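Local coordinates for protein spectinomycin phosphotransferase (Legionella pneumophila, PDB 3I1A) that probably transfers a phosphate group from a nucleotide to the antibiotic spectinomycin, a kinase-like reaction that confers resistance to the drug, at residues K3-A8 / A37-Q41; Q7-L11 / T25-I29; V17-I21 / I81-E85. All blocks are in the same frame, centred on the assembly; numbering follows the deposited sequence.

Interaction 1. Residues K3-A8 / A37-Q41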
# COMPACT_ATOMS: atom_id res chain seq x y z
N LYS A 3 -13.16 -16.98 -16.43
CA LYS A 3 -12.35 -17.22 -15.20
C LYS A 3 -13.22 -17.01 -13.97
O LYS A 3 -12.99 -17.62 -12.92
CB LYS A 3 -11.16 -16.26 -15.16
CG LYS A 3 -10.16 -16.54 -14.06
CD LYS A 3 -9.89 -18.03 -13.94
CE LYS A 3 -8.51 -18.30 -13.35
NZ LYS A 3 -7.43 -17.89 -14.30
N GLN A 4 -14.22 -16.15 -14.11
CA GLN A 4 -15.13 -15.82 -13.02
C GLN A 4 -15.78 -17.07 -12.43
O GLN A 4 -16.20 -17.98 -13.16
CB GLN A 4 -16.20 -14.87 -13.53
CG GLN A 4 -15.64 -13.73 -14.35
CD GLN A 4 -16.70 -12.78 -14.86
OE1 GLN A 4 -16.49 -12.07 -15.83
NE2 GLN A 4 -17.84 -12.75 -14.18
N PRO A 5 -15.88 -17.13 -11.09
CA PRO A 5 -16.49 -18.27 -10.40
C PRO A 5 -18.00 -18.38 -10.62
O PRO A 5 -18.58 -19.46 -10.47
CB PRO A 5 -16.12 -18.04 -8.94
CG PRO A 5 -16.02 -16.54 -8.85
CD PRO A 5 -15.30 -16.18 -10.12
N ILE A 6 -18.62 -17.26 -10.96
CA ILE A 6 -20.06 -17.19 -11.21
C ILE A 6 -20.38 -16.18 -12.30
O ILE A 6 -19.53 -15.38 -12.69
CB ILE A 6 -20.82 -16.73 -9.95
CG1 ILE A 6 -20.36 -15.31 -9.58
CG2 ILE A 6 -20.56 -17.71 -8.81
CD1 ILE A 6 -21.04 -14.75 -8.38
N GLN A 7 -21.62 -16.23 -12.80
CA GLN A 7 -22.10 -15.29 -13.80
C GLN A 7 -22.66 -14.14 -12.94
O GLN A 7 -23.28 -14.39 -11.91
CB GLN A 7 -23.20 -15.92 -14.64
CG GLN A 7 -23.40 -15.25 -15.99
CD GLN A 7 -23.92 -13.84 -15.87
OE1 GLN A 7 -23.29 -12.89 -16.36
NE2 GLN A 7 -25.06 -13.70 -15.23
N ALA A 8 -22.45 -12.90 -13.37
CA ALA A 8 -22.90 -11.74 -12.59
C ALA A 8 -24.31 -11.83 -12.00
O ALA A 8 -24.54 -11.41 -10.86
CB ALA A 8 -22.76 -10.47 -13.43
N ALA A 37 -8.88 -12.17 -7.90
CA ALA A 37 -10.02 -11.36 -7.50
C ALA A 37 -10.85 -10.91 -8.69
O ALA A 37 -10.32 -10.60 -9.76
CB ALA A 37 -9.55 -10.15 -6.72
N PHE A 38 -12.16 -10.88 -8.49
CA PHE A 38 -13.09 -10.46 -9.52
C PHE A 38 -14.02 -9.44 -8.88
O PHE A 38 -14.65 -9.73 -7.85
CB PHE A 38 -13.87 -11.67 -10.04
CG PHE A 38 -12.98 -12.80 -10.49
CD1 PHE A 38 -12.44 -13.67 -9.56
CD2 PHE A 38 -12.66 -12.97 -11.84
CE1 PHE A 38 -11.59 -14.70 -9.96
CE2 PHE A 38 -11.82 -13.99 -12.25
CZ PHE A 38 -11.28 -14.85 -11.31
N ALA A 39 -14.09 -8.25 -9.46
CA ALA A 39 -14.92 -7.18 -8.91
C ALA A 39 -16.18 -6.99 -9.72
O ALA A 39 -16.18 -7.15 -10.95
CB ALA A 39 -14.12 -5.88 -8.83
N TYR A 40 -17.26 -6.65 -9.03
CA TYR A 40 -18.55 -6.45 -9.65
C TYR A 40 -19.26 -5.26 -9.03
O TYR A 40 -19.03 -4.94 -7.86
CB TYR A 40 -19.46 -7.67 -9.42
CG TYR A 40 -18.99 -9.00 -9.96
CD1 TYR A 40 -18.04 -9.75 -9.27
CD2 TYR A 40 -19.50 -9.49 -11.16
CE1 TYR A 40 -17.61 -10.98 -9.77
CE2 TYR A 40 -19.07 -10.71 -11.67
CZ TYR A 40 -18.12 -11.45 -10.97
OH TYR A 40 -17.68 -12.63 -11.49
N GLN A 41 -20.12 -4.61 -9.82
CA GLN A 41 -20.93 -3.51 -9.30
C GLN A 41 -22.34 -4.07 -9.23
O GLN A 41 -22.89 -4.53 -10.25
CB GLN A 41 -20.93 -2.29 -10.23
CG GLN A 41 -21.86 -1.17 -9.71
CD GLN A 41 -22.01 -0.01 -10.69
OE1 GLN A 41 -21.03 0.59 -11.11
NE2 GLN A 41 -23.26 0.30 -11.06
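F38 lays one face of its ring under the K3-A8 segment, where P5 and Q4 overlap it together. P5 CD stands 4.0 Å from the centroid of the F38 ring and 17° off its normal, and Q4 CA, also over that face, lies 4.2 Å from the same centroid; both are CH-pi contacts, each displaced toward the rim. K3 meets the ring differently: its CG sits in the plane, at the edge, 3.4 Å from F38 CZ, and the two side chains run at about a right angle. K3 CG, anti to the backbone N, is carried to that edge, while the chain bends at chi2 and chi4 and its amine leads off.

Two residues along the strand, Y40 points its hydroxyl at the side-chain amide of Q4. Q4 NE2 is 2.7 Å from Y40 OH, but the N-H...O angle of 120° makes the bond weak; the amide and ring planes are 72° apart. The same NE2 also makes a weak, 3.5 Å bond to I6 O. A8 CB packs 4.1 Å from Y40 CE2.

This N-terminal segment lies over the antiparallel five-stranded sheet of the kinase-like nucleotide-binding lobe. F38 and Y40 pair through their backbones with L53 and I51 of strand 48-55, while I6 reaches L11 and L14 of helix 10-19.

Interaction 2. Residues Q7-L11 / T25-I29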
# COMPACT_ATOMS: atom_id res chain seq x y z
N GLN A 7 -21.62 -16.23 -12.80
CA GLN A 7 -22.10 -15.29 -13.80
C GLN A 7 -22.66 -14.14 -12.94
O GLN A 7 -23.28 -14.39 -11.91
CB GLN A 7 -23.20 -15.92 -14.64
CG GLN A 7 -23.40 -15.25 -15.99
CD GLN A 7 -23.92 -13.84 -15.87
OE1 GLN A 7 -23.29 -12.89 -16.36
NE2 GLN A 7 -25.06 -13.70 -15.23
N ALA A 8 -22.45 -12.90 -13.37
CA ALA A 8 -22.90 -11.74 -12.59
C ALA A 8 -24.31 -11.83 -12.00
O ALA A 8 -24.54 -11.41 -10.86
CB ALA A 8 -22.76 -10.47 -13.43
N GLN A 9 -25.25 -12.36 -12.76
CA GLN A 9 -26.62 -12.47 -12.28
C GLN A 9 -26.79 -13.46 -11.13
O GLN A 9 -27.79 -13.45 -10.43
CB GLN A 9 -27.54 -12.81 -13.45
CG GLN A 9 -27.44 -11.77 -14.56
CD GLN A 9 -27.54 -10.35 -14.03
OE1 GLN A 9 -27.11 -9.40 -14.68
NE2 GLN A 9 -28.11 -10.20 -12.84
N GLN A 10 -25.79 -14.32 -10.93
CA GLN A 10 -25.85 -15.27 -9.82
C GLN A 10 -25.64 -14.48 -8.53
O GLN A 10 -25.95 -14.97 -7.45
CB GLN A 10 -24.77 -16.35 -9.97
CG GLN A 10 -25.24 -17.52 -10.82
CD GLN A 10 -24.19 -18.58 -11.01
OE1 GLN A 10 -23.27 -18.42 -11.83
NE2 GLN A 10 -24.31 -19.68 -10.27
N LEU A 11 -25.12 -13.26 -8.65
CA LEU A 11 -24.91 -12.42 -7.46
C LEU A 11 -26.21 -11.97 -6.87
O LEU A 11 -26.28 -11.68 -5.67
CB LEU A 11 -24.09 -11.17 -7.79
CG LEU A 11 -22.58 -11.29 -7.64
CD1 LEU A 11 -21.98 -9.96 -8.01
CD2 LEU A 11 -22.19 -11.65 -6.20
N THR A 25 -29.52 -5.15 -10.48
CA THR A 25 -28.59 -5.18 -11.59
C THR A 25 -27.16 -5.38 -11.10
O THR A 25 -26.71 -4.71 -10.16
CB THR A 25 -28.68 -3.86 -12.42
OG1 THR A 25 -28.01 -4.03 -13.67
CG2 THR A 25 -28.06 -2.71 -11.67
N ALA A 26 -26.45 -6.30 -11.73
CA ALA A 26 -25.06 -6.61 -11.37
C ALA A 26 -24.22 -6.68 -12.64
O ALA A 26 -24.64 -7.25 -13.64
CB ALA A 26 -24.99 -7.92 -10.61
N GLN A 27 -23.03 -6.11 -12.59
CA GLN A 27 -22.17 -6.09 -13.76
C GLN A 27 -20.70 -6.29 -13.40
O GLN A 27 -20.20 -5.72 -12.43
CB GLN A 27 -22.37 -4.74 -14.47
CG GLN A 27 -21.59 -4.57 -15.74
CD GLN A 27 -21.87 -3.23 -16.40
OE1 GLN A 27 -23.03 -2.91 -16.70
NE2 GLN A 27 -20.82 -2.45 -16.63
N PHE A 28 -20.02 -7.12 -14.18
CA PHE A 28 -18.60 -7.39 -13.93
C PHE A 28 -17.80 -6.12 -14.22
O PHE A 28 -18.08 -5.44 -15.20
CB PHE A 28 -18.10 -8.51 -14.84
CG PHE A 28 -16.61 -8.77 -14.75
CD1 PHE A 28 -16.02 -9.06 -13.52
CD2 PHE A 28 -15.81 -8.74 -15.89
CE1 PHE A 28 -14.65 -9.32 -13.43
CE2 PHE A 28 -14.44 -9.00 -15.81
CZ PHE A 28 -13.86 -9.29 -14.57
N ILE A 29 -16.83 -5.82 -13.36
CA ILE A 29 -15.98 -4.64 -13.52
C ILE A 29 -14.63 -5.09 -14.07
O ILE A 29 -13.85 -5.72 -13.37
CB ILE A 29 -15.72 -3.94 -12.17
CG1 ILE A 29 -17.04 -3.47 -11.55
CG2 ILE A 29 -14.78 -2.76 -12.37
CD1 ILE A 29 -16.86 -2.84 -10.20
O HOH W 1 -27.87 -6.54 -14.20
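A8 and A26 bring their backbones closest, CA to CA 5.7 Å, where a type I beta turn from Q7 to Q10 leads into helix 10-19 and passes beside strand 25-29, the outermost strand of its sheet within this chain. The turn is closed by a bond from Q10 N to Q7 O, and L11 N then bonds to A8 O.

A26 is the small side chain on which the turn rests. Its CB lies 3.5 Å from A8 O and also packs against L11 CB, 4.4 Å away. In return, the A8 methyl points at the strand, with CB 3.7 Å from A26 O. All of this is van der Waals packing, and the two methyls themselves are 4.4 Å apart.

Polar contact runs through a water at the margin. Q9, whose CG is anti to the carbonyl carbon (chi1 -57°) and whose chain bends at chi2, turns its amide toward the strand, and the water donates to Q9 OE1. The same water accepts from A26 N at 2.9 Å and lies 2.6 Å from T25 OG1, so three protein groups hold it. Q9 OE1 and A26 O, both acceptors, stand 3.4 Å apart without bonding. Q9 and T25 were each modelled in two conformers, so this bridge describes one of the alternatives.

Within the turn, Q10 OE1 accepts from Q7 N in a nearly straight bond of 174°, the donor tilted 24° from the carbonyl plane, tying the glutamine back across the turn. Chemically, then, the contact combines close packing of two buried alanines and a leucine with a water-mediated link at an exposed glutamine. The water gives the A26 N-H an acceptor, and no direct hydrogen bond joins the two segments, so their contact consists of packing and the water bridge.

Interaction 3. Residues V17-I21 / I81-E85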
# COMPACT_ATOMS: atom_id res chain seq x y z
N VAL A 17 -29.61 -14.10 -0.42
CA VAL A 17 -29.45 -15.18 0.55
C VAL A 17 -28.54 -14.86 1.73
O VAL A 17 -28.93 -14.98 2.89
CB VAL A 17 -28.95 -16.46 -0.16
CG1 VAL A 17 -28.49 -17.52 0.84
CG2 VAL A 17 -30.06 -17.03 -1.04
N HIS A 18 -27.32 -14.41 1.44
CA HIS A 18 -26.34 -14.17 2.49
C HIS A 18 -26.27 -12.81 3.13
O HIS A 18 -25.70 -12.66 4.21
CB HIS A 18 -24.95 -14.52 1.94
CG HIS A 18 -24.86 -15.93 1.45
ND1 HIS A 18 -24.88 -17.01 2.30
CD2 HIS A 18 -24.78 -16.44 0.20
CE1 HIS A 18 -24.82 -18.13 1.60
NE2 HIS A 18 -24.76 -17.81 0.32
N TYR A 19 -26.82 -11.80 2.46
CA TYR A 19 -26.77 -10.44 2.96
C TYR A 19 -28.15 -9.82 3.14
O TYR A 19 -28.28 -8.77 3.78
CB TYR A 19 -25.95 -9.57 2.01
CG TYR A 19 -24.47 -9.91 1.98
CD1 TYR A 19 -23.97 -10.91 1.15
CD2 TYR A 19 -23.57 -9.23 2.80
CE1 TYR A 19 -22.58 -11.21 1.13
CE2 TYR A 19 -22.21 -9.52 2.80
CZ TYR A 19 -21.72 -10.51 1.96
OH TYR A 19 -20.36 -10.76 1.98
N GLY A 20 -29.17 -10.47 2.58
CA GLY A 20 -30.52 -9.94 2.68
C GLY A 20 -30.71 -8.70 1.83
O GLY A 20 -31.61 -7.89 2.09
N ILE A 21 -29.87 -8.54 0.81
CA ILE A 21 -29.95 -7.38 -0.05
C ILE A 21 -30.56 -7.69 -1.42
O ILE A 21 -30.19 -8.68 -2.07
CB ILE A 21 -28.56 -6.77 -0.27
CG1 ILE A 21 -27.96 -6.31 1.06
CG2 ILE A 21 -28.65 -5.61 -1.26
CD1 ILE A 21 -26.43 -6.02 0.95
N ILE A 81 -19.63 -4.90 4.12
CA ILE A 81 -21.01 -4.95 4.59
C ILE A 81 -21.08 -6.29 5.34
O ILE A 81 -20.53 -7.29 4.88
CB ILE A 81 -22.00 -4.98 3.40
CG1 ILE A 81 -21.91 -3.68 2.59
CG2 ILE A 81 -23.43 -5.21 3.90
CD1 ILE A 81 -22.18 -2.43 3.40
N HIS A 82 -21.74 -6.33 6.50
CA HIS A 82 -21.86 -7.57 7.26
C HIS A 82 -22.83 -8.54 6.62
O HIS A 82 -23.85 -8.12 6.06
CB HIS A 82 -22.43 -7.29 8.66
CG HIS A 82 -21.50 -6.57 9.58
ND1 HIS A 82 -20.53 -5.70 9.13
CD2 HIS A 82 -21.44 -6.53 10.93
CE1 HIS A 82 -19.93 -5.15 10.17
NE2 HIS A 82 -20.46 -5.64 11.27
N THR A 83 -22.53 -9.84 6.70
CA THR A 83 -23.44 -10.85 6.19
C THR A 83 -24.54 -10.94 7.24
O THR A 83 -24.42 -10.32 8.29
CB THR A 83 -22.79 -12.23 6.08
OG1 THR A 83 -22.55 -12.75 7.40
CG2 THR A 83 -21.48 -12.13 5.31
N LEU A 84 -25.60 -11.69 6.97
CA LEU A 84 -26.69 -11.81 7.93
C LEU A 84 -26.22 -12.46 9.23
O LEU A 84 -26.82 -12.23 10.29
CB LEU A 84 -27.88 -12.57 7.33
CG LEU A 84 -28.63 -11.76 6.26
CD1 LEU A 84 -29.70 -12.63 5.58
CD2 LEU A 84 -29.24 -10.51 6.90
N GLU A 85 -25.15 -13.25 9.15
CA GLU A 85 -24.59 -13.92 10.34
C GLU A 85 -23.57 -12.99 11.01
O GLU A 85 -22.80 -13.40 11.89
CB GLU A 85 -23.89 -15.23 9.95
CG GLU A 85 -24.73 -16.19 9.12
CD GLU A 85 -23.97 -17.45 8.73
OE1 GLU A 85 -22.81 -17.35 8.27
OE2 GLU A 85 -24.53 -18.55 8.87
O HOH W 2 -18.90 -8.71 3.09
O HOH W 3 -26.70 -8.58 6.10
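H18 O accepts the shortest direct polar bond between the segments, from L84 N at 2.9 Å. The N-H...O angle of 164° is nearly straight, although the donor is tilted 21° from the carbonyl plane. T83 CB lies 3.5 Å from the same oxygen.

Beside this bond, L84 spreads its branches over the end of the helix: CD1 comes 3.7 Å from V17 O and CD2 the same distance from Y19 O. Helix 10-19 ends here, and G20 leaves helical geometry with positive phi, which favours glycine. The chain at G20 runs close to L84, with G20 N 3.7 Å from L84 CD1. The partner loop, 81-85, runs between helix 61-71 and strand 90-91 of the nucleotide-binding lobe, and the side chain of I81 lies about 4 Å from that of P101, a residue that binds AMP and ADP.

Y19 holds CG anti to its carbonyl carbon (chi1 -68°), which carries the ring along the loop. I81 O lies in the ring plane, at the edge, 3.5 Å from Y19 CE2; T83 CG2 approaches obliquely. One water joins Y19 OH to I81 O, and another donates to both Y19 O and H82 O. The hydroxyl of T83 faces its own loop, accepting from K87 N and, weakly, from E85 N.

How the interactions relate
From the N terminus, the chain first lays 3-8 against 37-41 (interaction 1), closing a loop of 28 intervening residues. Interaction 2, between 7-11 and 25-29, closes a shorter loop of 13 that nests within the first, the two starting from the same stretch and sharing Q7 and A8. The two contacts touch directly, because strands 25-29 and 38-43 are antiparallel neighbours: A39 O is 2.8 Å from I29 N. Interaction 3 starts at the far end of helix 10-19 and spans 59 residues to 81-85, so its segments alternate with those of both others. Its centre lies about 17 Å from that of interaction 2. Helix 10-19 thus joins the sheet edge to the loop before strand 90-91.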